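Local atomic coordinates of cytosol aminopeptidase (Staphylococcus aureus subsp. aureus, PDB entry 3KZW), a protein that probably removes N-terminal amino acids, leucine among them, from peptides as a metal-dependent aminopeptidase of the M17 (leucyl aminopeptidase) family, working as a hexamer. Residues Arg106-Met111 / Leu148-Ile153; Glu221-His226 / Arg262-Thr267; Ala336-Met339 / Ser344-Pro347; Leu434-Thr439 / Phe464-Val469. One frame throughout, in Å; residues are numbered along the deposited sequence.

Contact 1 of 4, residues Arg106-Met111 / Leu148-Ile153; sequences RSYQDM and LMACGI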
loop_
_atom_site.group_PDB
_atom_site.type_symbol
_atom_site.label_atom_id
_atom_site.label_comp_id
_atom_site.label_asym_id
_atom_site.label_seq_id
_atom_site.Cartn_x
_atom_site.Cartn_y
_atom_site.Cartn_z
ATOM N N ARG A 106 -14.983 40.442 -23.682
ATOM C CA ARG A 106 -15.298 39.134 -24.256
ATOM C C ARG A 106 -14.057 38.465 -24.851
ATOM O O ARG A 106 -13.560 38.869 -25.903
ATOM C CB ARG A 106 -16.414 39.252 -25.300
ATOM C CG ARG A 106 -17.014 37.916 -25.721
ATOM C CD ARG A 106 -18.231 38.090 -26.616
ATOM N NE ARG A 106 -17.890 38.637 -27.930
ATOM C CZ ARG A 106 -18.703 38.635 -28.986
ATOM N NH1 ARG A 106 -19.917 38.107 -28.900
ATOM N NH2 ARG A 106 -18.299 39.155 -30.135
ATOM N N SER A 107 -13.570 37.435 -24.164
ATOM C CA SER A 107 -12.369 36.709 -24.569
ATOM C C SER A 107 -12.664 35.682 -25.660
ATOM O O SER A 107 -13.826 35.451 -26.008
ATOM C CB SER A 107 -11.742 36.017 -23.356
ATOM O OG SER A 107 -12.649 35.097 -22.767
ATOM N N TYR A 108 -11.606 35.075 -26.197
ATOM C CA TYR A 108 -11.736 33.998 -27.179
ATOM C C TYR A 108 -12.360 32.750 -26.550
ATOM O O TYR A 108 -13.110 32.023 -27.207
ATOM C CB TYR A 108 -10.376 33.667 -27.802
ATOM C CG TYR A 108 -10.410 32.552 -28.829
ATOM C CD1 TYR A 108 -10.910 32.773 -30.111
ATOM C CD2 TYR A 108 -9.934 31.278 -28.518
ATOM C CE1 TYR A 108 -10.943 31.752 -31.057
ATOM C CE2 TYR A 108 -9.961 30.248 -29.455
ATOM C CZ TYR A 108 -10.467 30.492 -30.722
ATOM O OH TYR A 108 -10.492 29.474 -31.652
ATOM N N GLN A 109 -12.045 32.513 -25.278
ATOM C CA GLN A 109 -12.654 31.429 -24.504
ATOM C C GLN A 109 -14.171 31.613 -24.425
ATOM O O GLN A 109 -14.926 30.657 -24.606
ATOM C CB GLN A 109 -12.048 31.366 -23.099
ATOM C CG GLN A 109 -12.505 30.174 -22.265
ATOM C CD GLN A 109 -12.057 30.266 -20.817
ATOM O OE1 GLN A 109 -11.235 29.471 -20.359
ATOM N NE2 GLN A 109 -12.592 31.245 -20.091
ATOM N N ASP A 110 -14.602 32.847 -24.163
ATOM C CA ASP A 110 -16.022 33.198 -24.136
ATOM C C ASP A 110 -16.704 32.847 -25.457
ATOM O O ASP A 110 -17.792 32.276 -25.455
ATOM C CB ASP A 110 -16.219 34.685 -23.810
ATOM C CG ASP A 110 -15.842 35.036 -22.371
ATOM O OD1 ASP A 110 -15.951 34.164 -21.481
ATOM O OD2 ASP A 110 -15.443 36.198 -22.129
ATOM N N MET A 111 -16.051 33.174 -26.574
ATOM C CA MET A 111 -16.568 32.864 -27.914
ATOM C C MET A 111 -16.744 31.359 -28.120
ATOM O O MET A 111 -17.734 30.923 -28.707
ATOM C CB MET A 111 -15.660 33.439 -29.010
ATOM C CG MET A 111 -15.626 34.962 -29.108
ATOM S SD MET A 111 -14.354 35.531 -30.276
ATOM C CE MET A 111 -14.122 37.256 -29.787
ATOM N N LEU A 148 -15.976 34.303 -36.379
ATOM C CA LEU A 148 -16.329 33.321 -37.408
ATOM C C LEU A 148 -15.463 32.063 -37.354
ATOM O O LEU A 148 -15.918 30.981 -37.720
ATOM C CB LEU A 148 -16.267 33.954 -38.805
ATOM C CG LEU A 148 -17.165 35.164 -39.103
ATOM C CD1 LEU A 148 -16.885 35.702 -40.497
ATOM C CD2 LEU A 148 -18.645 34.836 -38.944
ATOM N N MET A 149 -14.218 32.217 -36.901
ATOM C CA MET A 149 -13.313 31.089 -36.686
ATOM C C MET A 149 -13.867 30.186 -35.588
ATOM O O MET A 149 -14.001 28.978 -35.782
ATOM C CB MET A 149 -11.921 31.589 -36.292
ATOM C CG MET A 149 -10.807 30.548 -36.392
ATOM S SD MET A 149 -10.280 30.216 -38.091
ATOM C CE MET A 149 -9.658 31.825 -38.604
ATOM N N ALA A 150 -14.192 30.789 -34.445
ATOM C CA ALA A 150 -14.768 30.082 -33.307
ATOM C C ALA A 150 -16.079 29.402 -33.687
ATOM O O ALA A 150 -16.330 28.264 -33.292
ATOM C CB ALA A 150 -14.978 31.040 -32.144
ATOM N N CYS A 151 -16.899 30.109 -34.463
ATOM C CA CYS A 151 -18.158 29.580 -34.986
ATOM C C CYS A 151 -17.933 28.306 -35.801
ATOM O O CYS A 151 -18.631 27.307 -35.608
ATOM C CB CYS A 151 -18.863 30.639 -35.837
ATOM S SG CYS A 151 -20.534 30.200 -36.367
ATOM N N GLY A 152 -16.948 28.347 -36.696
ATOM C CA GLY A 152 -16.604 27.207 -37.544
ATOM C C GLY A 152 -16.080 25.999 -36.782
ATOM O O GLY A 152 -16.512 24.871 -37.032
ATOM N N ILE A 153 -15.149 26.236 -35.857
ATOM C CA ILE A 153 -14.542 25.165 -35.061
ATOM C C ILE A 153 -15.580 24.462 -34.188
ATOM O O ILE A 153 -15.697 23.234 -34.218
ATOM C CB ILE A 153 -13.364 25.678 -34.181
ATOM C CG1 ILE A 153 -12.235 26.236 -35.055
ATOM C CG2 ILE A 153 -12.823 24.559 -33.285
ATOM C CD1 ILE A 153 -11.228 27.102 -34.308
#
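Ala150 offers a single methyl to two side chains of the facing helix. Its CB lies 4.0 Å from CB of Met111, and the same methyl meets the Tyr108 ring obliquely, 4.2 Å from its CE1. The third touch is at the far end of the tyrosine, where Tyr108 OH sits 3.6 Å from CD1 of Ile153, the two side chains crossing at about a right angle. No hydrogen bond spans the two segments, so the contact rests on apolar packing and one hydroxyl against a methyl. Tyr108 CG is anti to its backbone N (chi1 180°), and the phenol thereby extends across to the second helix although the CB itself does not point there. Met111 does the reverse: its CB faces Ala150, whereas the extended chain beyond carries the sulfur away. Behind this first shell, the start of helix 108-124 is fixed by a capping box. Asp110 N donates to Ser107 OG at 3.3 Å, and Ser107 N returns a bond to Asp110 OD2 at 3.0 Å, meeting the carboxylate from above its plane. One turn further, Trp115 also packs on Ala150, and Leu148 turns to helix 188-208. With a CA separation of only 6.3 Å between Met111 and Ala150, this is close helix-helix packing around an alanine, joining helices 108-124 and 144-157 within the N-terminal domain of the cytosol aminopeptidase family.

Contact 2 of 4, residues Glu221-His226 / Arg262-Thr267; sequences EDIVNH and RLVTIT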
loop_
_atom_site.group_PDB
_atom_site.type_symbol
_atom_site.label_atom_id
_atom_site.label_comp_id
_atom_site.label_asym_id
_atom_site.label_seq_id
_atom_site.Cartn_x
_atom_site.Cartn_y
_atom_site.Cartn_z
ATOM N N GLU A 221 -2.671 1.488 -41.617
ATOM C CA GLU A 221 -3.546 1.255 -42.764
ATOM C C GLU A 221 -4.624 2.329 -42.904
ATOM O O GLU A 221 -4.949 2.744 -44.020
ATOM C CB GLU A 221 -4.193 -0.131 -42.675
ATOM C CG GLU A 221 -3.238 -1.284 -42.956
ATOM C CD GLU A 221 -3.817 -2.650 -42.602
ATOM O OE1 GLU A 221 -4.969 -2.723 -42.114
ATOM O OE2 GLU A 221 -3.105 -3.656 -42.815
ATOM N N ASP A 222 -5.168 2.774 -41.772
ATOM C CA ASP A 222 -6.196 3.815 -41.761
ATOM C C ASP A 222 -5.650 5.164 -42.224
ATOM O O ASP A 222 -6.347 5.913 -42.911
ATOM C CB ASP A 222 -6.827 3.949 -40.370
ATOM C CG ASP A 222 -7.847 2.854 -40.070
ATOM O OD1 ASP A 222 -7.978 1.891 -40.867
ATOM O OD2 ASP A 222 -8.520 2.957 -39.019
ATOM N N ILE A 223 -4.408 5.462 -41.847
ATOM C CA ILE A 223 -3.742 6.699 -42.254
ATOM C C ILE A 223 -3.471 6.700 -43.765
ATOM O O ILE A 223 -3.691 7.712 -44.437
ATOM C CB ILE A 223 -2.443 6.949 -41.437
ATOM C CG1 ILE A 223 -2.781 7.200 -39.966
ATOM C CG2 ILE A 223 -1.663 8.140 -41.986
ATOM C CD1 ILE A 223 -1.621 6.970 -39.006
ATOM N N VAL A 224 -3.015 5.561 -44.288
ATOM C CA VAL A 224 -2.801 5.384 -45.727
ATOM C C VAL A 224 -4.095 5.638 -46.504
ATOM O O VAL A 224 -4.113 6.434 -47.444
ATOM C CB VAL A 224 -2.249 3.971 -46.062
ATOM C CG1 VAL A 224 -2.247 3.717 -47.565
ATOM C CG2 VAL A 224 -0.854 3.797 -45.506
ATOM N N ASN A 225 -5.172 4.971 -46.091
ATOM C CA ASN A 225 -6.469 5.084 -46.761
ATOM C C ASN A 225 -7.076 6.483 -46.684
ATOM O O ASN A 225 -7.744 6.924 -47.621
ATOM C CB ASN A 225 -7.455 4.045 -46.218
ATOM C CG ASN A 225 -7.089 2.621 -46.616
ATOM O OD1 ASN A 225 -6.476 2.388 -47.661
ATOM N ND2 ASN A 225 -7.476 1.658 -45.782
ATOM N N HIS A 226 -6.834 7.175 -45.571
ATOM C CA HIS A 226 -7.357 8.521 -45.373
ATOM C C HIS A 226 -6.718 9.537 -46.320
ATOM O O HIS A 226 -7.417 10.370 -46.897
ATOM C CB HIS A 226 -7.187 8.970 -43.922
ATOM C CG HIS A 226 -7.630 10.376 -43.675
ATOM N ND1 HIS A 226 -8.956 10.722 -43.528
ATOM C CD2 HIS A 226 -6.927 11.527 -43.568
ATOM C CE1 HIS A 226 -9.049 12.026 -43.333
ATOM N NE2 HIS A 226 -7.832 12.537 -43.353
ATOM N N ARG A 262 4.886 -0.418 -35.943
ATOM C CA ARG A 262 4.964 0.197 -37.264
ATOM C C ARG A 262 5.580 1.585 -37.138
ATOM O O ARG A 262 5.452 2.235 -36.093
ATOM C CB ARG A 262 3.571 0.325 -37.894
ATOM C CG ARG A 262 2.856 -0.987 -38.206
ATOM C CD ARG A 262 3.455 -1.683 -39.414
ATOM N NE ARG A 262 2.651 -2.827 -39.838
ATOM C CZ ARG A 262 2.785 -4.064 -39.367
ATOM N NH1 ARG A 262 3.694 -4.341 -38.442
ATOM N NH2 ARG A 262 2.005 -5.030 -39.823
ATOM N N LEU A 263 6.257 2.029 -38.196
ATOM C CA LEU A 263 6.680 3.423 -38.300
ATOM C C LEU A 263 5.998 4.068 -39.496
ATOM O O LEU A 263 6.129 3.591 -40.625
ATOM C CB LEU A 263 8.201 3.552 -38.419
ATOM C CG LEU A 263 8.726 4.989 -38.298
ATOM C CD1 LEU A 263 9.069 5.327 -36.856
ATOM C CD2 LEU A 263 9.930 5.198 -39.185
ATOM N N VAL A 264 5.268 5.149 -39.236
ATOM C CA VAL A 264 4.518 5.848 -40.276
ATOM C C VAL A 264 5.164 7.197 -40.579
ATOM O O VAL A 264 5.332 8.029 -39.684
ATOM C CB VAL A 264 3.030 6.040 -39.878
ATOM C CG1 VAL A 264 2.241 6.670 -41.018
ATOM C CG2 VAL A 264 2.407 4.713 -39.479
ATOM N N THR A 265 5.538 7.394 -41.841
ATOM C CA THR A 265 6.092 8.664 -42.303
ATOM C C THR A 265 5.053 9.385 -43.156
ATOM O O THR A 265 4.526 8.823 -44.117
ATOM C CB THR A 265 7.400 8.468 -43.109
ATOM O OG1 THR A 265 8.277 7.588 -42.398
ATOM C CG2 THR A 265 8.104 9.794 -43.327
ATOM N N ILE A 266 4.759 10.627 -42.782
ATOM C CA ILE A 266 3.770 11.447 -43.474
ATOM C C ILE A 266 4.434 12.718 -43.989
ATOM O O ILE A 266 4.938 13.518 -43.204
ATOM C CB ILE A 266 2.598 11.822 -42.532
ATOM C CG1 ILE A 266 1.932 10.567 -41.962
ATOM C CG2 ILE A 266 1.571 12.683 -43.256
ATOM C CD1 ILE A 266 1.064 10.826 -40.745
ATOM N N THR A 267 4.442 12.904 -45.306
ATOM C CA THR A 267 5.033 14.109 -45.895
ATOM C C THR A 267 3.991 14.994 -46.571
ATOM O O THR A 267 3.121 14.511 -47.299
ATOM C CB THR A 267 6.177 13.790 -46.889
ATOM O OG1 THR A 267 5.708 12.879 -47.888
ATOM C CG2 THR A 267 7.369 13.174 -46.170
#
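Ile223 sets its CG2 methyl against two residues of the strand, 4.0 Å from CD1 of Ile266 and 4.3 Å from CG1 of Val264. The branch that does the touching is the one anti to the backbone N, since chi1 of -66° turns CG1 beside that nitrogen. Ile266 crosses Ile223 at about a right angle and meets it with the end of its longer branch. Val264 and Ile266 are two apart in the extended strand, so both point their CB atoms at the helix, while Leu263, before them, and Thr265, between them, face the other side of the sheet. This is a helix laid over one face of a sheet in the catalytic domain: helix 216-226 covers strand 262-269, which runs antiparallel to both of its neighbours, 233-237 and 328-338. The closest CA atoms, those of Ile223 and Val264, remain 8.5 Å apart, a spacing filled by side chains without any hydrogen bond between the segments. Leu333 of strand 328-338 touches Ile223, Val264 and Ile266 alike, widening the apolar patch, and Val224 leans on Val234 and Val236 of strand 233-237.

Contact 3 of 4, residues Ala336-Met339 / Ser344-Pro347; sequences AENM and SMKP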
loop_
_atom_site.group_PDB
_atom_site.type_symbol
_atom_site.label_atom_id
_atom_site.label_comp_id
_atom_site.label_asym_id
_atom_site.label_seq_id
_atom_site.Cartn_x
_atom_site.Cartn_y
_atom_site.Cartn_z
ATOM N N ALA A 336 3.307 1.223 -31.573
ATOM C CA ALA A 336 3.579 -0.058 -30.919
ATOM C C ALA A 336 2.524 -0.349 -29.859
ATOM O O ALA A 336 1.763 0.539 -29.471
ATOM C CB ALA A 336 4.969 -0.060 -30.292
ATOM N N GLU A 337 2.487 -1.597 -29.399
ATOM C CA GLU A 337 1.598 -2.011 -28.319
ATOM C C GLU A 337 2.440 -2.624 -27.198
ATOM O O GLU A 337 3.100 -3.645 -27.398
ATOM C CB GLU A 337 0.561 -3.012 -28.842
ATOM C CG GLU A 337 -0.700 -3.124 -28.000
ATOM C CD GLU A 337 -1.671 -4.174 -28.525
ATOM O OE1 GLU A 337 -2.789 -3.801 -28.941
ATOM O OE2 GLU A 337 -1.322 -5.373 -28.521
ATOM N N ASN A 338 2.424 -1.987 -26.030
ATOM C CA ASN A 338 3.251 -2.404 -24.893
ATOM C C ASN A 338 2.604 -3.531 -24.090
ATOM O O ASN A 338 1.771 -3.279 -23.222
ATOM C CB ASN A 338 3.556 -1.200 -23.989
ATOM C CG ASN A 338 4.709 -1.453 -23.023
ATOM O OD1 ASN A 338 5.415 -2.456 -23.117
ATOM N ND2 ASN A 338 4.904 -0.532 -22.092
ATOM N N MET A 339 3.006 -4.769 -24.380
ATOM C CA MET A 339 2.355 -5.965 -23.830
ATOM C C MET A 339 3.332 -6.912 -23.127
ATOM O O MET A 339 4.548 -6.787 -23.276
ATOM C CB MET A 339 1.624 -6.723 -24.942
ATOM C CG MET A 339 0.483 -5.966 -25.613
ATOM S SD MET A 339 -1.115 -6.170 -24.803
ATOM C CE MET A 339 -1.073 -4.830 -23.628
ATOM N N SER A 344 8.899 -10.439 -24.174
ATOM C CA SER A 344 8.783 -8.975 -24.115
ATOM C C SER A 344 9.921 -8.348 -23.306
ATOM O O SER A 344 10.637 -9.050 -22.580
ATOM C CB SER A 344 7.420 -8.550 -23.560
ATOM O OG SER A 344 7.158 -9.158 -22.314
ATOM N N MET A 345 10.091 -7.033 -23.440
ATOM C CA MET A 345 11.180 -6.322 -22.761
ATOM C C MET A 345 11.054 -6.362 -21.236
ATOM O O MET A 345 9.949 -6.394 -20.692
ATOM C CB MET A 345 11.320 -4.879 -23.274
ATOM C CG MET A 345 10.133 -3.961 -23.010
ATOM S SD MET A 345 10.518 -2.235 -23.392
ATOM C CE MET A 345 8.958 -1.440 -23.025
ATOM N N LYS A 346 12.204 -6.377 -20.564
ATOM C CA LYS A 346 12.276 -6.512 -19.110
ATOM C C LYS A 346 13.241 -5.471 -18.558
ATOM O O LYS A 346 14.150 -5.040 -19.271
ATOM C CB LYS A 346 12.785 -7.907 -18.713
ATOM C CG LYS A 346 12.367 -9.042 -19.639
ATOM C CD LYS A 346 13.126 -10.336 -19.360
ATOM C CE LYS A 346 14.568 -10.306 -19.852
ATOM N NZ LYS A 346 14.675 -10.285 -21.334
ATOM N N PRO A 347 13.056 -5.061 -17.288
ATOM C CA PRO A 347 14.081 -4.257 -16.621
ATOM C C PRO A 347 15.432 -4.971 -16.626
ATOM O O PRO A 347 15.485 -6.172 -16.370
ATOM C CB PRO A 347 13.547 -4.143 -15.195
ATOM C CG PRO A 347 12.076 -4.205 -15.356
ATOM C CD PRO A 347 11.831 -5.171 -16.473
#
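Two first torsions bring Asn338 and Met345 together: Asn338 places CG anti to its backbone N (chi1 -164°), and Met345 holds CG between its N and carbonyl carbon (chi1 64°) before running out fully extended. The methyl CE at the end of that chain then arrives 3.7 Å from OD1 of Asn338, with the two side chains crossing at about a right angle. They meet where strand 328-338 of the catalytic-domain sheet ends and the chain leaves the sheet in a loop that leads to strand 350-352. Asn338 also touches Glu367 and bonds through ND2 to the carbonyl oxygen of Thr364, both in the NTDAEGRL signature of M17 aminopeptidases, consistent with a place beside the active site. A second bond from ND2, to Asp288 OD1, should help fix the rotation of the amide, with the methionine methyl beside OD1 (CG-OD1...CE about 109°). Only four residues separate the segments, yet the CA atoms of Met339 and Ser344 stay 7.1 Å apart, and no hydrogen bond joins 336-339 to 344-347. Subunits of the hexamer approach this region as well, since Pro347 O bonds to Tyr287 OH of the second subunit and Met339 packs on Tyr292 of the third. Ser344 OG hydrogen-bonds Asn341 N within the loop, and Ser344 CB lies 3.4 Å from the backbone O of Met339.

Contact 4 of 4, residues Leu434-Thr439 / Phe464-Val469; sequences LPITAT and FAASFV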
loop_
_atom_site.group_PDB
_atom_site.type_symbol
_atom_site.label_atom_id
_atom_site.label_comp_id
_atom_site.label_asym_id
_atom_site.label_seq_id
_atom_site.Cartn_x
_atom_site.Cartn_y
_atom_site.Cartn_z
ATOM N N LEU A 434 8.626 23.754 -18.595
ATOM C CA LEU A 434 9.437 23.148 -17.546
ATOM C C LEU A 434 10.872 23.024 -18.068
ATOM O O LEU A 434 11.077 22.889 -19.276
ATOM C CB LEU A 434 8.873 21.782 -17.149
ATOM C CG LEU A 434 7.491 21.722 -16.490
ATOM C CD1 LEU A 434 7.095 20.282 -16.244
ATOM C CD2 LEU A 434 7.458 22.506 -15.192
ATOM N N PRO A 435 11.871 23.074 -17.168
ATOM C CA PRO A 435 13.259 23.163 -17.622
ATOM C C PRO A 435 13.951 21.824 -17.897
ATOM O O PRO A 435 13.542 20.790 -17.369
ATOM C CB PRO A 435 13.950 23.865 -16.455
ATOM C CG PRO A 435 13.183 23.437 -15.257
ATOM C CD PRO A 435 11.771 23.136 -15.697
ATOM N N ILE A 436 14.982 21.864 -18.740
ATOM C CA ILE A 436 15.947 20.774 -18.872
ATOM C C ILE A 436 17.309 21.347 -18.495
ATOM O O ILE A 436 17.871 22.163 -19.232
ATOM C CB ILE A 436 16.011 20.197 -20.306
ATOM C CG1 ILE A 436 14.625 19.764 -20.792
ATOM C CG2 ILE A 436 16.985 19.026 -20.362
ATOM C CD1 ILE A 436 14.550 19.487 -22.289
ATOM N N THR A 437 17.834 20.928 -17.346
ATOM C CA THR A 437 19.099 21.460 -16.841
ATOM C C THR A 437 20.256 20.471 -16.996
ATOM O O THR A 437 20.075 19.365 -17.508
ATOM C CB THR A 437 18.992 21.899 -15.361
ATOM O OG1 THR A 437 18.902 20.744 -14.519
ATOM C CG2 THR A 437 17.780 22.800 -15.142
ATOM N N ALA A 438 21.441 20.884 -16.547
ATOM C CA ALA A 438 22.633 20.039 -16.561
ATOM C C ALA A 438 22.418 18.740 -15.785
ATOM O O ALA A 438 22.969 17.699 -16.148
ATOM C CB ALA A 438 23.823 20.804 -16.008
ATOM N N THR A 439 21.614 18.814 -14.723
ATOM C CA THR A 439 21.251 17.654 -13.911
ATOM C C THR A 439 20.642 16.540 -14.764
ATOM O O THR A 439 21.083 15.390 -14.699
ATOM C CB THR A 439 20.269 18.054 -12.783
ATOM O OG1 THR A 439 20.899 19.007 -11.920
ATOM C CG2 THR A 439 19.837 16.839 -11.958
ATOM N N PHE A 464 13.442 14.531 -16.683
ATOM C CA PHE A 464 14.285 13.425 -17.130
ATOM C C PHE A 464 13.820 12.881 -18.482
ATOM O O PHE A 464 14.624 12.728 -19.403
ATOM C CB PHE A 464 14.294 12.301 -16.086
ATOM C CG PHE A 464 15.199 11.150 -16.435
ATOM C CD1 PHE A 464 14.767 10.138 -17.282
ATOM C CD2 PHE A 464 16.483 11.078 -15.912
ATOM C CE1 PHE A 464 15.601 9.078 -17.610
ATOM C CE2 PHE A 464 17.322 10.017 -16.231
ATOM C CZ PHE A 464 16.881 9.018 -17.083
ATOM N N ALA A 465 12.525 12.587 -18.589
ATOM C CA ALA A 465 11.937 12.080 -19.826
ATOM C C ALA A 465 12.192 13.019 -21.007
ATOM O O ALA A 465 12.539 12.573 -22.103
ATOM C CB ALA A 465 10.452 11.845 -19.643
ATOM N N ALA A 466 12.028 14.320 -20.766
ATOM C CA ALA A 466 12.253 15.342 -21.783
ATOM C C ALA A 466 13.713 15.364 -22.229
ATOM O O ALA A 466 14.005 15.458 -23.423
ATOM C CB ALA A 466 11.835 16.703 -21.258
ATOM N N SER A 467 14.617 15.268 -21.257
ATOM C CA SER A 467 16.052 15.211 -21.518
ATOM C C SER A 467 16.410 13.993 -22.363
ATOM O O SER A 467 17.250 14.076 -23.258
ATOM C CB SER A 467 16.829 15.173 -20.202
ATOM O OG SER A 467 18.227 15.134 -20.432
ATOM N N PHE A 468 15.759 12.869 -22.077
ATOM C CA PHE A 468 15.986 11.628 -22.811
ATOM C C PHE A 468 15.564 11.753 -24.275
ATOM O O PHE A 468 16.318 11.377 -25.173
ATOM C CB PHE A 468 15.255 10.463 -22.139
ATOM C CG PHE A 468 15.619 9.115 -22.695
ATOM C CD1 PHE A 468 14.929 8.582 -23.779
ATOM C CD2 PHE A 468 16.645 8.369 -22.127
ATOM C CE1 PHE A 468 15.259 7.330 -24.296
ATOM C CE2 PHE A 468 16.983 7.116 -22.633
ATOM C CZ PHE A 468 16.289 6.597 -23.721
ATOM N N VAL A 469 14.366 12.285 -24.502
ATOM C CA VAL A 469 13.824 12.457 -25.851
ATOM C C VAL A 469 14.617 13.488 -26.666
ATOM O O VAL A 469 14.982 13.220 -27.812
ATOM C CB VAL A 469 12.316 12.817 -25.813
ATOM C CG1 VAL A 469 11.786 13.132 -27.206
ATOM C CG2 VAL A 469 11.519 11.679 -25.194
#
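The chain at 434-439 passes in extended form beside helix 461-470 before starting a helix of its own, coming closest where the CA atoms of Ile436 and Ser467 are 6.2 Å apart. Ile436 carries the contact with both of its branches. Along one, CD1 lies 4.0 Å from CB of Ala466, with CG1 slightly farther from the same methyl; on the other, CG2 sits 3.9 Å from CB of Ser467. With chi1 at -54°, CG1 is anti to the carbonyl carbon and CG2 anti to the backbone N, which lets the forked side chain straddle two consecutive helix residues. No hydrogen bond links the two segments. In the catalytic domain this joins the connection from strand 431-433 to helix 438-443 with the face of helix 461-470, and Phe409 of strand 406-411 packs on both Ile436 and Ala466. The Ile436 side chain is about 8 Å from a bound sodium ion and touches Thr470, which ends the helix and, with Gly474, belongs to a sodium site. Just past the isoleucine, Thr437 is the N-cap of helix 438-443: its OG1 accepts a weak bond from Thr439 N at 3.3 Å, bent to 134°. Thr439 OG1 reaches across to Asp404 OD2 of the fourth subunit, with which it forms a hydrogen bond.

How the contacts relate
The four contacts follow one another along the chain without interleaving. Contact 1 belongs to the N-terminal domain, and contacts 2, 3 and 4 all fall within the catalytic one. The separation is spatial too: centre to centre, contact 1 is about 32 Å from contact 2, about 43 Å from contact 3 and about 36 Å from contact 4. Contacts 2 and 3 come nearest, with closest atoms about 5 Å apart, and share a sheet through neighbouring strands 262-269 and 328-338. Contact 4 lies about 24 Å from contact 3, centre to centre. Other subunits touch segments of contacts 3 and 4 but not of contacts 1 and 2, placing hexamer interfaces on the catalytic domain.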